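Local coordinates for elongation factor 1-beta (Pyrococcus horikoshii OT-3, PDB 7CSL), which probably promotes the exchange of GDP for GTP on elongation factor 1-alpha, regenerating its GTP-bound form, at residues 32-42 with 54-65. Numbering follows the deposited sequence.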
loop_
_atom_site.group_PDB
_atom_site.type_symbol
_atom_site.label_atom_id
_atom_site.label_comp_id
_atom_site.label_asym_id
_atom_site.label_seq_id
_atom_site.Cartn_x
_atom_site.Cartn_y
_atom_site.Cartn_z
ATOM N N ILE C 32 16.244 -16.800 4.087
ATOM C CA ILE C 32 16.226 -15.372 4.500
ATOM C C ILE C 32 17.674 -14.914 4.794
ATOM O O ILE C 32 18.342 -15.490 5.643
ATOM C CB ILE C 32 15.399 -15.138 5.764
ATOM C CG1 ILE C 32 13.915 -15.515 5.520
ATOM C CG2 ILE C 32 15.490 -13.677 6.201
ATOM C CD1 ILE C 32 13.191 -15.874 6.788
ATOM N N PRO C 33 18.152 -13.862 4.115
ATOM C CA PRO C 33 19.533 -13.416 4.366
ATOM C C PRO C 33 19.803 -12.928 5.790
ATOM O O PRO C 33 18.899 -12.406 6.457
ATOM C CB PRO C 33 19.723 -12.292 3.362
ATOM C CG PRO C 33 18.731 -12.547 2.282
ATOM C CD PRO C 33 17.546 -13.166 2.968
ATOM N N GLU C 34 21.060 -13.062 6.215
ATOM C CA GLU C 34 21.482 -12.848 7.588
ATOM C C GLU C 34 21.062 -11.501 8.182
ATOM O O GLU C 34 20.715 -11.461 9.354
ATOM C CB GLU C 34 23.015 -13.020 7.753
ATOM C CG GLU C 34 23.491 -13.027 9.216
ATOM C CD GLU C 34 25.018 -13.036 9.383
ATOM O OE1 GLU C 34 25.716 -13.630 8.530
ATOM O OE2 GLU C 34 25.528 -12.470 10.388
ATOM N N LYS C 35 21.127 -10.420 7.412
ATOM C CA LYS C 35 20.756 -9.099 7.937
ATOM C C LYS C 35 19.234 -8.906 8.076
ATOM O O LYS C 35 18.841 -7.906 8.654
ATOM C CB LYS C 35 21.342 -7.920 7.143
ATOM C CG LYS C 35 20.810 -7.690 5.737
ATOM C CD LYS C 35 21.537 -6.489 5.114
ATOM C CE LYS C 35 20.893 -5.968 3.837
ATOM N NZ LYS C 35 20.688 -7.070 2.863
ATOM N N TYR C 36 18.409 -9.841 7.587
ATOM C CA TYR C 36 16.950 -9.816 7.880
ATOM C C TYR C 36 16.671 -10.724 9.065
ATOM O O TYR C 36 17.474 -11.578 9.396
ATOM C CB TYR C 36 16.149 -10.223 6.655
ATOM C CG TYR C 36 16.431 -9.389 5.450
ATOM C CD1 TYR C 36 15.755 -8.206 5.221
ATOM C CD2 TYR C 36 17.386 -9.768 4.528
ATOM C CE1 TYR C 36 16.033 -7.445 4.106
ATOM C CE2 TYR C 36 17.669 -9.011 3.414
ATOM C CZ TYR C 36 16.996 -7.850 3.214
ATOM O OH TYR C 36 17.237 -7.085 2.120
ATOM N N GLY C 37 15.552 -10.512 9.725
ATOM C CA GLY C 37 15.124 -11.376 10.782
ATOM C C GLY C 37 13.753 -11.840 10.480
ATOM O O GLY C 37 13.207 -11.507 9.451
ATOM N N LEU C 38 13.165 -12.580 11.404
ATOM C CA LEU C 38 11.852 -13.158 11.196
ATOM C C LEU C 38 11.068 -13.086 12.483
ATOM O O LEU C 38 11.489 -13.644 13.482
ATOM C CB LEU C 38 12.004 -14.625 10.765
ATOM C CG LEU C 38 10.728 -15.385 10.463
ATOM C CD1 LEU C 38 9.999 -14.816 9.254
ATOM C CD2 LEU C 38 11.046 -16.833 10.178
ATOM N N ALA C 39 9.936 -12.392 12.468
ATOM C CA ALA C 39 9.131 -12.251 13.687
ATOM C C ALA C 39 8.246 -13.467 13.901
ATOM O O ALA C 39 8.132 -13.918 15.012
ATOM C CB ALA C 39 8.295 -10.953 13.679
ATOM N N LYS C 40 7.664 -13.997 12.824
ATOM C CA LYS C 40 6.780 -15.144 12.875
ATOM C C LYS C 40 6.328 -15.595 11.487
ATOM O O LYS C 40 6.415 -14.866 10.499
ATOM C CB LYS C 40 5.513 -14.867 13.697
ATOM C CG LYS C 40 4.627 -13.768 13.148
ATOM C CD LYS C 40 3.385 -13.676 14.005
ATOM C CE LYS C 40 2.404 -12.704 13.389
ATOM N NZ LYS C 40 1.278 -12.518 14.328
ATOM N N VAL C 41 5.818 -16.811 11.439
ATOM C CA VAL C 41 5.221 -17.345 10.229
ATOM C C VAL C 41 3.795 -17.722 10.588
ATOM O O VAL C 41 3.594 -18.420 11.569
ATOM C CB VAL C 41 5.986 -18.582 9.721
ATOM C CG1 VAL C 41 5.511 -18.943 8.324
ATOM C CG2 VAL C 41 7.478 -18.298 9.683
ATOM N N GLU C 42 2.830 -17.250 9.805
ATOM C CA GLU C 42 1.460 -17.644 9.970
ATOM C C GLU C 42 1.010 -18.411 8.742
ATOM O O GLU C 42 1.514 -18.190 7.646
ATOM C CB GLU C 42 0.580 -16.434 10.173
ATOM C CG GLU C 42 1.063 -15.592 11.326
ATOM C CD GLU C 42 -0.023 -14.750 11.906
ATOM O OE1 GLU C 42 -0.659 -14.001 11.138
ATOM O OE2 GLU C 42 -0.202 -14.831 13.132
ATOM N N LYS C 54 2.634 -16.956 5.504
ATOM C CA LYS C 54 2.895 -15.516 5.636
ATOM C C LYS C 54 4.040 -15.262 6.614
ATOM O O LYS C 54 3.918 -15.468 7.801
ATOM C CB LYS C 54 1.613 -14.798 6.032
ATOM C CG LYS C 54 0.679 -14.620 4.838
ATOM C CD LYS C 54 -0.742 -14.284 5.274
ATOM C CE LYS C 54 -0.886 -12.935 5.955
ATOM N NZ LYS C 54 -0.898 -13.022 7.443
ATOM N N PHE C 55 5.181 -14.886 6.046
ATOM C CA PHE C 55 6.407 -14.577 6.743
ATOM C C PHE C 55 6.487 -13.096 7.127
ATOM O O PHE C 55 6.493 -12.234 6.268
ATOM C CB PHE C 55 7.603 -14.922 5.846
ATOM C CG PHE C 55 7.838 -16.410 5.697
ATOM C CD1 PHE C 55 7.018 -17.178 4.896
ATOM C CD2 PHE C 55 8.886 -17.038 6.366
ATOM C CE1 PHE C 55 7.248 -18.537 4.763
ATOM C CE2 PHE C 55 9.120 -18.390 6.240
ATOM C CZ PHE C 55 8.295 -19.141 5.463
ATOM N N TYR C 56 6.580 -12.829 8.418
ATOM C CA TYR C 56 6.750 -11.475 8.954
ATOM C C TYR C 56 8.252 -11.212 9.012
ATOM O O TYR C 56 8.911 -11.455 10.028
ATOM C CB TYR C 56 6.045 -11.350 10.286
ATOM C CG TYR C 56 4.556 -11.420 10.109
ATOM C CD1 TYR C 56 3.930 -12.617 9.716
ATOM C CD2 TYR C 56 3.766 -10.299 10.271
ATOM C CE1 TYR C 56 2.566 -12.682 9.484
ATOM C CE2 TYR C 56 2.377 -10.358 10.072
ATOM C CZ TYR C 56 1.782 -11.558 9.678
ATOM O OH TYR C 56 0.405 -11.657 9.462
ATOM N N VAL C 57 8.788 -10.736 7.897
ATOM C CA VAL C 57 10.233 -10.494 7.778
ATOM C C VAL C 57 10.575 -9.145 8.417
ATOM O O VAL C 57 9.944 -8.157 8.093
ATOM C CB VAL C 57 10.680 -10.523 6.311
ATOM C CG1 VAL C 57 12.203 -10.439 6.162
ATOM C CG2 VAL C 57 10.220 -11.830 5.628
ATOM N N LEU C 58 11.622 -9.129 9.260
ATOM C CA LEU C 58 12.162 -7.942 9.876
ATOM C C LEU C 58 13.303 -7.380 9.047
ATOM O O LEU C 58 14.213 -8.105 8.581
ATOM C CB LEU C 58 12.666 -8.237 11.299
ATOM C CG LEU C 58 11.628 -8.914 12.182
ATOM C CD1 LEU C 58 12.217 -9.374 13.495
ATOM C CD2 LEU C 58 10.438 -7.958 12.361
ATOM N N GLY C 59 13.279 -6.084 8.874
ATOM C CA GLY C 59 14.322 -5.390 8.128
ATOM C C GLY C 59 14.544 -3.975 8.630
ATOM O O GLY C 59 14.173 -3.639 9.762
ATOM N N ARG C 60 15.115 -3.143 7.754
ATOM C CA ARG C 60 15.463 -1.752 8.051
ATOM C C ARG C 60 14.998 -0.797 6.955
ATOM O O ARG C 60 15.074 -1.088 5.778
ATOM C CB ARG C 60 16.981 -1.578 8.250
ATOM C CG ARG C 60 17.441 -2.082 9.606
ATOM C CD ARG C 60 18.773 -1.481 10.022
ATOM N NE ARG C 60 18.662 -0.085 10.461
ATOM C CZ ARG C 60 18.128 0.334 11.619
ATOM N NH1 ARG C 60 17.603 -0.515 12.504
ATOM N NH2 ARG C 60 18.095 1.634 11.888
ATOM N N ASP C 61 14.539 0.372 7.367
ATOM C CA ASP C 61 13.963 1.301 6.437
ATOM C C ASP C 61 15.116 2.160 5.891
ATOM O O ASP C 61 15.261 3.316 6.273
ATOM C CB ASP C 61 12.899 2.104 7.162
ATOM C CG ASP C 61 12.186 3.064 6.286
ATOM O OD1 ASP C 61 12.508 3.174 5.071
ATOM O OD2 ASP C 61 11.290 3.734 6.862
ATOM N N GLU C 62 15.872 1.562 4.957
ATOM C CA GLU C 62 17.135 2.085 4.374
ATOM C C GLU C 62 17.403 1.467 3.028
ATOM O O GLU C 62 17.007 0.327 2.785
ATOM C CB GLU C 62 18.350 1.620 5.164
ATOM C CG GLU C 62 18.406 1.992 6.594
ATOM C CD GLU C 62 19.593 1.376 7.265
ATOM O OE1 GLU C 62 20.566 0.978 6.579
ATOM O OE2 GLU C 62 19.551 1.269 8.497
ATOM N N GLU C 63 18.185 2.171 2.199
ATOM C CA GLU C 63 18.768 1.591 0.965
ATOM C C GLU C 63 19.565 0.345 1.334
ATOM O O GLU C 63 20.156 0.278 2.410
ATOM C CB GLU C 63 19.711 2.593 0.250
ATOM C CG GLU C 63 20.244 2.107 -1.106
ATOM C CD GLU C 63 20.683 3.226 -2.065
ATOM O OE1 GLU C 63 20.584 4.422 -1.721
ATOM O OE2 GLU C 63 21.136 2.908 -3.189
ATOM N N GLY C 64 19.581 -0.632 0.442
ATOM C CA GLY C 64 20.223 -1.910 0.709
ATOM C C GLY C 64 19.274 -2.973 1.260
ATOM O O GLY C 64 19.570 -4.152 1.170
ATOM N N TYR C 65 18.146 -2.564 1.835
ATOM C CA TYR C 65 17.128 -3.521 2.294
ATOM C C TYR C 65 15.930 -3.543 1.346
ATOM O O TYR C 65 15.459 -2.507 0.864
ATOM C CB TYR C 65 16.667 -3.216 3.701
ATOM C CG TYR C 65 17.683 -3.472 4.799
ATOM C CD1 TYR C 65 18.832 -2.653 4.941
ATOM C CD2 TYR C 65 17.473 -4.474 5.738
ATOM C CE1 TYR C 65 19.721 -2.846 5.988
ATOM C CE2 TYR C 65 18.386 -4.691 6.772
ATOM C CZ TYR C 65 19.505 -3.875 6.897
ATOM O OH TYR C 65 20.392 -4.115 7.922
HETATM O O HOH W 1 19.517 -5.425 10.210
#
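Lys-40 lies alongside Tyr-56 in an antiparallel beta hairpin, where strand 37-42 pairs with strand 54-59. Its CE sits 3.8 Å from the Tyr-56 ring centroid, and NZ completes a cation-pi contact on that face. Lys-40 CG stands between backbone N and carbonyl carbon (chi1 62°), near ring atom CD1, and the extended chain carries CE over the centre. From above the ring, NZ also reaches Glu-42 OE2 at 3.0 Å in a salt bridge, over the carboxylate plane. Lys-54 NZ donates to Tyr-56 OH at 2.8 Å. With an alanine in place of Tyr-56, Lys-40 would probably lose its aromatic face and Lys-54 NZ this hydroxyl acceptor.

Val-41 and Phe-55 point to the other side of the sheet, where helices 21-29 and 67-75 pack. Val-41 CG1 covers one face of the Phe-55 ring, while Leu-38 CD1 meets its edge at CD2. Six backbone hydrogen bonds join the strands, among them Ala-39 N to Tyr-56 O (2.8 Å).

Past the strand ends, Tyr-65 turns its edge toward the Tyr-36 face. Lys-35 CE covers one face of Tyr-65 and Arg-60 CB the opposite one. A water joins Lys-35 O (3.0 Å) to Tyr-65 OH (2.8 Å).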